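Side-chain contacts in myosin light chain (Saccharomyces cerevisiae, PDB 1M45), which serves as a light chain for the yeast myosins MYO1 and MYO2 and for IQG1, binding their IQ motifs in cytokinesis and vesicle delivery: residues L12-K15 / K16-A20; L58-D61 / Q62-L66; K115-D118 / A119-D122; E73-A76 / T77-A80. All coordinates share one frame; numbering follows the deposited sequence.

Contact 1 (L12-K15 / K16-A20)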
loop_
_atom_site.group_PDB
_atom_site.type_symbol
_atom_site.label_atom_id
_atom_site.label_comp_id
_atom_site.label_asym_id
_atom_site.label_seq_id
_atom_site.Cartn_x
_atom_site.Cartn_y
_atom_site.Cartn_z
ATOM N N LEU A 12 13.214 -0.613 -12.593
ATOM C CA LEU A 12 13.429 -1.480 -11.428
ATOM C C LEU A 12 12.565 -2.736 -11.526
ATOM O O LEU A 12 12.878 -3.788 -10.906
ATOM C CB LEU A 12 13.128 -0.732 -10.120
ATOM C CG LEU A 12 13.993 0.464 -9.760
ATOM C CD1 LEU A 12 13.434 1.161 -8.515
ATOM C CD2 LEU A 12 15.426 -0.034 -9.534
ATOM N N PHE A 13 11.468 -2.631 -12.272
ATOM C CA PHE A 13 10.581 -3.753 -12.505
ATOM C C PHE A 13 11.013 -4.534 -13.737
ATOM O O PHE A 13 10.516 -5.646 -13.981
ATOM C CB PHE A 13 9.124 -3.275 -12.661
ATOM C CG PHE A 13 8.467 -2.908 -11.345
ATOM C CD1 PHE A 13 8.660 -1.680 -10.797
ATOM C CD2 PHE A 13 7.751 -3.873 -10.630
ATOM C CE1 PHE A 13 8.083 -1.339 -9.567
ATOM C CE2 PHE A 13 7.166 -3.559 -9.392
ATOM C CZ PHE A 13 7.328 -2.281 -8.878
ATOM N N ASP A 14 11.889 -3.936 -14.540
ATOM C CA ASP A 14 12.365 -4.604 -15.759
ATOM C C ASP A 14 13.896 -4.645 -15.755
ATOM O O ASP A 14 14.566 -3.998 -16.553
ATOM C CB ASP A 14 11.863 -3.826 -16.967
ATOM C CG ASP A 14 12.315 -4.424 -18.289
ATOM O OD1 ASP A 14 12.667 -5.612 -18.327
ATOM O OD2 ASP A 14 12.347 -3.738 -19.308
ATOM N N LYS A 15 14.465 -5.461 -14.899
ATOM C CA LYS A 15 15.927 -5.495 -14.829
ATOM C C LYS A 15 16.581 -6.382 -15.891
ATOM O O LYS A 15 17.800 -6.580 -15.908
ATOM C CB LYS A 15 16.368 -5.878 -13.432
ATOM C CG LYS A 15 15.988 -4.813 -12.427
ATOM C CD LYS A 15 16.493 -5.167 -11.049
ATOM C CE LYS A 15 16.174 -4.051 -10.100
ATOM N NZ LYS A 15 16.231 -4.476 -8.690
ATOM N N LYS A 16 15.756 -6.875 -16.793
ATOM C CA LYS A 16 16.218 -7.776 -17.832
ATOM C C LYS A 16 16.088 -7.194 -19.229
ATOM O O LYS A 16 16.067 -7.937 -20.207
ATOM C CB LYS A 16 15.487 -9.104 -17.686
ATOM C CG LYS A 16 15.919 -9.811 -16.411
ATOM C CD LYS A 16 14.993 -10.936 -16.033
ATOM C CE LYS A 16 15.445 -11.569 -14.739
ATOM N NZ LYS A 16 14.599 -12.733 -14.400
ATOM N N GLY A 17 16.038 -5.860 -19.296
ATOM C CA GLY A 17 15.991 -5.117 -20.542
ATOM C C GLY A 17 14.996 -5.635 -21.569
ATOM O O GLY A 17 15.322 -5.754 -22.728
ATOM N N GLN A 18 13.782 -5.945 -21.131
ATOM C CA GLN A 18 12.752 -6.456 -22.040
ATOM C C GLN A 18 11.897 -5.334 -22.674
ATOM O O GLN A 18 11.207 -5.585 -23.675
ATOM C CB GLN A 18 11.837 -7.462 -21.315
ATOM C CG GLN A 18 12.531 -8.761 -20.868
ATOM C CD GLN A 18 13.073 -9.555 -22.040
ATOM O OE1 GLN A 18 12.317 -9.930 -22.951
ATOM N NE2 GLN A 18 14.380 -9.839 -22.014
ATOM N N GLY A 19 11.943 -4.122 -22.086
ATOM C CA GLY A 19 11.119 -2.989 -22.489
ATOM C C GLY A 19 9.670 -3.247 -22.068
ATOM O O GLY A 19 8.714 -2.587 -22.531
ATOM N N ALA A 20 9.509 -4.198 -21.152
ATOM C CA ALA A 20 8.201 -4.582 -20.657
ATOM C C ALA A 20 8.353 -5.229 -19.289
ATOM O O ALA A 20 9.425 -5.734 -18.947
ATOM C CB ALA A 20 7.576 -5.607 -21.638
#
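Asp14 turns its carboxylate into the curve of the loop that follows it, so that one flat side chain organises the backbone of Gln18, Gly19 and Ala20. Its CG lies anti to its own backbone N (chi1 179°), a torsion that carries both oxygens forward across the type I turn running from Asp14 to Gly17. Asp14 OD1 accepts from Gln18 N through its syn lone pair at 3.0 Å, in a nearly straight bond (167°). Asp14 OD2 receives Gly19 N, also from the syn side but 22° out of the carboxylate plane, over 2.8 Å; weak bonds from Gln18 N and Ala20 N add to its hold. With both oxygens engaged, the carboxylate has little freedom to rotate. An asparagine in its place would probably lose part of this grip, since its NH2 group could not accept from the backbone N-H groups that one of the two oxygens now satisfies.

Gln18 bends back at chi2, and its NE2 donates to Lys16 O at 3.1 Å, closing a second small loop beside the first. The extended Lys15 chain runs the other way, its NZ forming a salt bridge with an acidic side chain of the bound peptide. An aspartate opening a glycine-containing loop between a helix and a short strand is characteristic of the EF-hand, and Asp14, bonded here to backbone N-H groups, is probably a first-site calcium ligand.

Contact 2 (L58-D61 / Q62-L66)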
loop_
_atom_site.group_PDB
_atom_site.type_symbol
_atom_site.label_atom_id
_atom_site.label_comp_id
_atom_site.label_asym_id
_atom_site.label_seq_id
_atom_site.Cartn_x
_atom_site.Cartn_y
_atom_site.Cartn_z
ATOM N N LEU A 58 3.606 -6.216 -20.103
ATOM C CA LEU A 58 3.049 -4.939 -20.517
ATOM C C LEU A 58 4.177 -3.939 -20.728
ATOM O O LEU A 58 5.117 -3.878 -19.928
ATOM C CB LEU A 58 2.086 -4.381 -19.435
ATOM C CG LEU A 58 0.884 -5.222 -19.019
ATOM C CD1 LEU A 58 0.218 -4.650 -17.766
ATOM C CD2 LEU A 58 -0.096 -5.330 -20.198
ATOM N N THR A 59 4.088 -3.152 -21.799
ATOM C CA THR A 59 5.042 -2.074 -22.041
ATOM C C THR A 59 4.679 -0.858 -21.199
ATOM O O THR A 59 3.547 -0.760 -20.685
ATOM C CB THR A 59 5.092 -1.639 -23.534
ATOM O OG1 THR A 59 3.850 -1.034 -23.909
ATOM C CG2 THR A 59 5.304 -2.808 -24.457
ATOM N N LEU A 60 5.621 0.078 -21.061
ATOM C CA LEU A 60 5.358 1.285 -20.299
ATOM C C LEU A 60 4.232 2.057 -20.955
ATOM O O LEU A 60 3.358 2.615 -20.286
ATOM C CB LEU A 60 6.616 2.151 -20.173
ATOM C CG LEU A 60 6.490 3.430 -19.364
ATOM C CD1 LEU A 60 5.910 3.157 -17.970
ATOM C CD2 LEU A 60 7.854 4.056 -19.278
ATOM N N ASP A 61 4.247 2.099 -22.279
ATOM C CA ASP A 61 3.193 2.805 -22.968
ATOM C C ASP A 61 1.816 2.191 -22.740
ATOM O O ASP A 61 0.819 2.919 -22.690
ATOM C CB ASP A 61 3.459 2.874 -24.466
ATOM C CG ASP A 61 4.531 3.865 -24.815
ATOM O OD1 ASP A 61 4.696 4.897 -24.095
ATOM O OD2 ASP A 61 5.226 3.695 -25.828
ATOM N N GLN A 62 1.772 0.866 -22.627
ATOM C CA GLN A 62 0.500 0.181 -22.416
ATOM C C GLN A 62 0.016 0.506 -21.017
ATOM O O GLN A 62 -1.189 0.786 -20.799
ATOM C CB GLN A 62 0.631 -1.314 -22.588
ATOM C CG GLN A 62 0.771 -1.812 -24.015
ATOM C CD GLN A 62 0.887 -3.308 -24.074
ATOM O OE1 GLN A 62 1.767 -3.901 -23.453
ATOM N NE2 GLN A 62 -0.032 -3.941 -24.795
ATOM N N ILE A 63 0.967 0.551 -20.084
ATOM C CA ILE A 63 0.603 0.856 -18.697
ATOM C C ILE A 63 0.121 2.284 -18.558
ATOM O O ILE A 63 -0.852 2.558 -17.864
ATOM C CB ILE A 63 1.777 0.579 -17.726
ATOM C CG1 ILE A 63 2.036 -0.915 -17.711
ATOM C CG2 ILE A 63 1.421 1.055 -16.302
ATOM C CD1 ILE A 63 3.234 -1.365 -16.843
ATOM N N THR A 64 0.803 3.206 -19.233
ATOM C CA THR A 64 0.418 4.603 -19.218
ATOM C C THR A 64 -0.975 4.770 -19.792
ATOM O O THR A 64 -1.784 5.516 -19.250
ATOM C CB THR A 64 1.455 5.444 -20.000
ATOM O OG1 THR A 64 2.737 5.272 -19.390
ATOM C CG2 THR A 64 1.170 6.925 -19.826
ATOM N N GLY A 65 -1.256 4.043 -20.869
ATOM C CA GLY A 65 -2.581 4.033 -21.461
ATOM C C GLY A 65 -3.616 3.575 -20.440
ATOM O O GLY A 65 -4.668 4.203 -20.280
ATOM N N LEU A 66 -3.315 2.496 -19.709
ATOM C CA LEU A 66 -4.224 1.967 -18.672
ATOM C C LEU A 66 -4.462 2.985 -17.581
ATOM O O LEU A 66 -5.590 3.087 -17.071
ATOM C CB LEU A 66 -3.706 0.653 -18.063
ATOM C CG LEU A 66 -3.594 -0.543 -18.998
ATOM C CD1 LEU A 66 -2.827 -1.689 -18.346
ATOM C CD2 LEU A 66 -4.988 -1.001 -19.415
HETATM O O HOH W 1 4.647 6.142 -21.383
#
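Thr59 and Gln62 form a capping box at the start of helix 60-69, each side chain taking the other residue's backbone N-H. Thr59 OG1, as the N-cap acceptor, receives Gln62 N at 3.1 Å. In return Gln62 OE1 accepts from Thr59 N at 2.9 Å, in the carbonyl plane and on a lone pair, at 167°. The torsions suit the exchange: OG1 stands between the backbone N and carbonyl carbon of Thr59 (chi1 67°), while the Gln62 chain reaches back extended beyond CG. A leucine in place of Gln62 would probably leave Thr59 N without its acceptor and the cap held from one side alone.

Around the box, Leu58 CB rests 3.9 Å from Ile63 CG1, the side chains crossing at about a right angle. Both also pack on Leu26 of helix 26-32, and Leu58 is paired through its backbone with Ile21, which joins the cap to the antiparallel sheet of strands 20-22 and 57-59, as in paired EF-hands. Leu60 O takes two donors from one residue, Thr64 N at 2.8 Å and Thr64 OG1 at 2.9 Å, the hydroxyl lying 41° above the carbonyl plane. Water 1 donates to that same OG1 and to Asp61 OD1.

Contact 3 (K115-D118 / A119-D122)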
loop_
_atom_site.group_PDB
_atom_site.type_symbol
_atom_site.label_atom_id
_atom_site.label_comp_id
_atom_site.label_asym_id
_atom_site.label_seq_id
_atom_site.Cartn_x
_atom_site.Cartn_y
_atom_site.Cartn_z
ATOM N N LYS A 115 -5.991 -9.555 5.863
ATOM C CA LYS A 115 -4.895 -10.314 6.454
ATOM C C LYS A 115 -3.544 -10.210 5.728
ATOM O O LYS A 115 -3.235 -11.023 4.847
ATOM C CB LYS A 115 -5.294 -11.785 6.613
ATOM C CG LYS A 115 -6.387 -11.972 7.625
ATOM C CD LYS A 115 -6.528 -13.511 7.826
ATOM C CE LYS A 115 -7.583 -13.811 8.847
ATOM N NZ LYS A 115 -7.613 -15.275 9.120
ATOM N N LEU A 116 -2.744 -9.200 6.069
ATOM C CA LEU A 116 -1.406 -9.119 5.498
ATOM C C LEU A 116 -0.570 -10.263 6.063
ATOM O O LEU A 116 -0.911 -10.875 7.118
ATOM C CB LEU A 116 -0.762 -7.769 5.836
ATOM C CG LEU A 116 -1.485 -6.533 5.319
ATOM C CD1 LEU A 116 -0.684 -5.330 5.740
ATOM C CD2 LEU A 116 -1.650 -6.558 3.792
ATOM N N THR A 117 0.513 -10.578 5.383
ATOM C CA THR A 117 1.397 -11.641 5.880
ATOM C C THR A 117 2.287 -11.108 6.974
ATOM O O THR A 117 2.458 -9.879 7.111
ATOM C CB THR A 117 2.279 -12.258 4.783
ATOM O OG1 THR A 117 3.240 -11.274 4.315
ATOM C CG2 THR A 117 1.455 -12.626 3.515
ATOM N N ASP A 118 2.864 -12.026 7.745
ATOM C CA ASP A 118 3.821 -11.611 8.773
ATOM C C ASP A 118 5.040 -10.939 8.111
ATOM O O ASP A 118 5.590 -9.979 8.654
ATOM C CB ASP A 118 4.233 -12.801 9.640
ATOM C CG ASP A 118 3.196 -13.126 10.677
ATOM O OD1 ASP A 118 2.824 -12.241 11.470
ATOM O OD2 ASP A 118 2.696 -14.261 10.783
ATOM N N ALA A 119 5.463 -11.429 6.960
ATOM C CA ALA A 119 6.541 -10.765 6.204
ATOM C C ALA A 119 6.195 -9.350 5.807
ATOM O O ALA A 119 7.056 -8.442 5.914
ATOM C CB ALA A 119 6.927 -11.574 4.961
ATOM N N GLU A 120 4.979 -9.126 5.318
ATOM C CA GLU A 120 4.584 -7.755 4.956
ATOM C C GLU A 120 4.627 -6.830 6.172
ATOM O O GLU A 120 5.040 -5.685 6.081
ATOM C CB GLU A 120 3.177 -7.743 4.355
ATOM C CG GLU A 120 3.167 -8.266 2.919
ATOM C CD GLU A 120 1.749 -8.402 2.369
ATOM O OE1 GLU A 120 0.874 -9.022 3.020
ATOM O OE2 GLU A 120 1.476 -7.843 1.282
ATOM N N VAL A 121 4.181 -7.344 7.328
ATOM C CA VAL A 121 4.216 -6.546 8.527
ATOM C C VAL A 121 5.665 -6.301 8.990
ATOM O O VAL A 121 5.978 -5.201 9.437
ATOM C CB VAL A 121 3.311 -7.125 9.626
ATOM C CG1 VAL A 121 3.412 -6.260 10.899
ATOM C CG2 VAL A 121 1.861 -7.142 9.119
ATOM N N ASP A 122 6.529 -7.311 8.856
ATOM C CA ASP A 122 7.959 -7.073 9.154
ATOM C C ASP A 122 8.490 -5.933 8.286
ATOM O O ASP A 122 9.152 -5.021 8.779
ATOM C CB ASP A 122 8.846 -8.297 8.881
ATOM C CG ASP A 122 8.552 -9.489 9.773
ATOM O OD1 ASP A 122 7.974 -9.320 10.853
ATOM O OD2 ASP A 122 8.879 -10.655 9.422
#
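Two torsions set up the exchange between Thr117 and Glu120. At Thr117, chi1 of 67° places OG1 between the backbone N and the carbonyl carbon, where it faces the incoming helix; at Glu120, CG lies anti to the carbonyl carbon (chi1 -76°) and the chain runs on extended, bringing the carboxylate back over the start of the turn. Thr117 OG1 then accepts from Glu120 N at 2.9 Å, and Glu120 OE1 accepts from Thr117 N, likewise at 2.9 Å, using the anti lone pair that points away from its other oxygen. This second bond is close to straight, at 170°. The two side chains cross at about a right angle, with Thr117 OG1 3.3 Å from Glu120 CG.

Leu116 lies beneath the carboxylate, its CD2 3.6 Å from Glu120 OE1, and both residues also pack against apolar side chains of the bound peptide. Further along, Leu116 CB approaches Val121 CG2 at 4.2 Å, and Val121 continues onto Arg106 and Leu109 of helix 102-111. The acidic side chains of Asp118 and Asp122 share one cationic partner, each forming a salt bridge with Arg106; that guanidinium probably eases the repulsion between two carboxylates whose OD1 atoms stand 6.0 Å apart. The reciprocal Thr-Glu pairing is a capping box, here opening helix 118-125 of the third EF-hand, where Asp122 is probably a calcium ligand.

Contact 4 (E73-A76 / T77-A80)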
loop_
_atom_site.group_PDB
_atom_site.type_symbol
_atom_site.label_atom_id
_atom_site.label_comp_id
_atom_site.label_asym_id
_atom_site.label_seq_id
_atom_site.Cartn_x
_atom_site.Cartn_y
_atom_site.Cartn_z
ATOM N N GLU A 73 -10.335 6.346 -11.021
ATOM C CA GLU A 73 -10.409 5.218 -10.088
ATOM C C GLU A 73 -9.105 5.035 -9.339
ATOM O O GLU A 73 -9.104 4.667 -8.149
ATOM C CB GLU A 73 -10.765 3.938 -10.827
ATOM C CG GLU A 73 -12.148 4.000 -11.486
ATOM C CD GLU A 73 -12.166 4.625 -12.881
ATOM O OE1 GLU A 73 -11.277 5.414 -13.274
ATOM O OE2 GLU A 73 -13.139 4.343 -13.607
ATOM N N LEU A 74 -8.000 5.307 -10.021
ATOM C CA LEU A 74 -6.677 5.155 -9.380
ATOM C C LEU A 74 -6.434 6.320 -8.444
ATOM O O LEU A 74 -5.980 6.130 -7.321
ATOM C CB LEU A 74 -5.544 5.038 -10.431
ATOM C CG LEU A 74 -5.591 3.703 -11.189
ATOM C CD1 LEU A 74 -4.701 3.799 -12.431
ATOM C CD2 LEU A 74 -5.033 2.633 -10.253
ATOM N N ASP A 75 -6.788 7.518 -8.895
ATOM C CA ASP A 75 -6.652 8.681 -8.049
ATOM C C ASP A 75 -7.480 8.549 -6.763
ATOM O O ASP A 75 -7.049 9.019 -5.727
ATOM C CB ASP A 75 -7.062 9.929 -8.818
ATOM C CG ASP A 75 -6.984 11.138 -7.991
ATOM O OD1 ASP A 75 -5.884 11.427 -7.477
ATOM O OD2 ASP A 75 -7.985 11.851 -7.791
ATOM N N ALA A 76 -8.650 7.913 -6.848
ATOM C CA ALA A 76 -9.519 7.653 -5.685
ATOM C C ALA A 76 -8.850 6.789 -4.619
ATOM O O ALA A 76 -9.269 6.826 -3.459
ATOM C CB ALA A 76 -10.826 7.007 -6.129
ATOM N N THR A 77 -7.798 6.042 -4.988
ATOM C CA THR A 77 -7.085 5.216 -3.998
ATOM C C THR A 77 -6.032 6.011 -3.222
ATOM O O THR A 77 -5.388 5.443 -2.346
ATOM C CB THR A 77 -6.406 3.973 -4.632
ATOM O OG1 THR A 77 -5.272 4.393 -5.383
ATOM C CG2 THR A 77 -7.371 3.233 -5.624
ATOM N N THR A 78 -5.890 7.308 -3.510
ATOM C CA THR A 78 -4.881 8.130 -2.820
ATOM C C THR A 78 -5.493 9.192 -1.928
ATOM O O THR A 78 -4.814 10.119 -1.514
ATOM C CB THR A 78 -3.924 8.812 -3.802
ATOM O OG1 THR A 78 -4.619 9.831 -4.535
ATOM C CG2 THR A 78 -3.359 7.787 -4.826
ATOM N N LYS A 79 -6.778 9.037 -1.641
ATOM C CA LYS A 79 -7.467 10.073 -0.874
ATOM C C LYS A 79 -7.732 9.743 0.574
ATOM O O LYS A 79 -8.556 10.422 1.205
ATOM C CB LYS A 79 -8.779 10.394 -1.575
ATOM C CG LYS A 79 -8.553 10.943 -2.984
ATOM C CD LYS A 79 -9.883 11.211 -3.694
ATOM C CE LYS A 79 -9.594 11.897 -5.033
ATOM N NZ LYS A 79 -10.818 12.040 -5.880
ATOM N N ALA A 80 -7.092 8.714 1.117
ATOM C CA ALA A 80 -7.330 8.372 2.523
ATOM C C ALA A 80 -6.836 9.423 3.471
ATOM O O ALA A 80 -5.835 10.095 3.193
ATOM C CB ALA A 80 -6.677 7.014 2.881
HETATM O O HOH W 2 -10.604 10.328 -8.090
HETATM O O HOH W 3 -8.390 6.587 -0.937
#
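Two successive threonines send hydrogen bonds back to carbonyls of helix 71-75. Thr77 OG1 donates to Leu74 O at 2.7 Å, lying in the carbonyl plane, while Thr77 N reaches the same oxygen at 3.0 Å from well above that plane. Thr78 repeats the pattern one residue on: its OG1 meets Asp75 O at 2.8 Å, on a lone pair, and its N donates to the same atom from 54° out of the plane. In each threonine the hydroxyl sits between the backbone N and the carbonyl carbon (chi1 73° at Thr77 and 70° at Thr78), which folds it back toward the carbonyl three residues earlier. Each of these two carbonyl oxygens is therefore gripped by a hydroxyl and an amide of a single residue, approaching from different directions.

The charged interaction lies beside this backbone network. Lys79 runs extended alongside the turn, and its NZ makes a loose salt bridge with Asp75 OD2 at 3.4 Å; the two side chains cross at about a right angle. Because Asp75 was modelled in two conformers, this pairing is tentative.

Water supplies the third kind of link. Water 2 donates to Asp75 OD2 and accepts from Lys79 NZ at 2.8 Å, a bridge as tentative as the ion pair, while water 3 donates to Ala76 O at 2.7 Å and accepts a weak bond from Lys79 N.

Leu74 packs on Leu41 and Ile45 of helix 39-47, and Thr77 OG1 is also bonded to Asn36 N. The last part of helix 71-75 thus packs against helix 39-47, before the loop leading to helix 83-90.

Overall arrangement
Along the chain the order is contact 1, contact 2, contact 4 and contact 3. Contacts 1 and 2 touch: Ala20 CB lies 3.5 Å from Leu58 O, where strands 20-22 and 57-59 form the small antiparallel sheet of the first half, as in an EF-hand pair. Contact 4 follows on helix 71-75, directly after helix 60-69, with its nearest atoms about 5 Å from contact 2; it leads into the loop before helix 83-90. Contact 3 stands in the second half of the chain, its centre about 30 Å from that of contact 2. Contacts 1, 3 and 4 all come within reach of the bound peptide, consistent with both halves of the chain embracing one IQ motif.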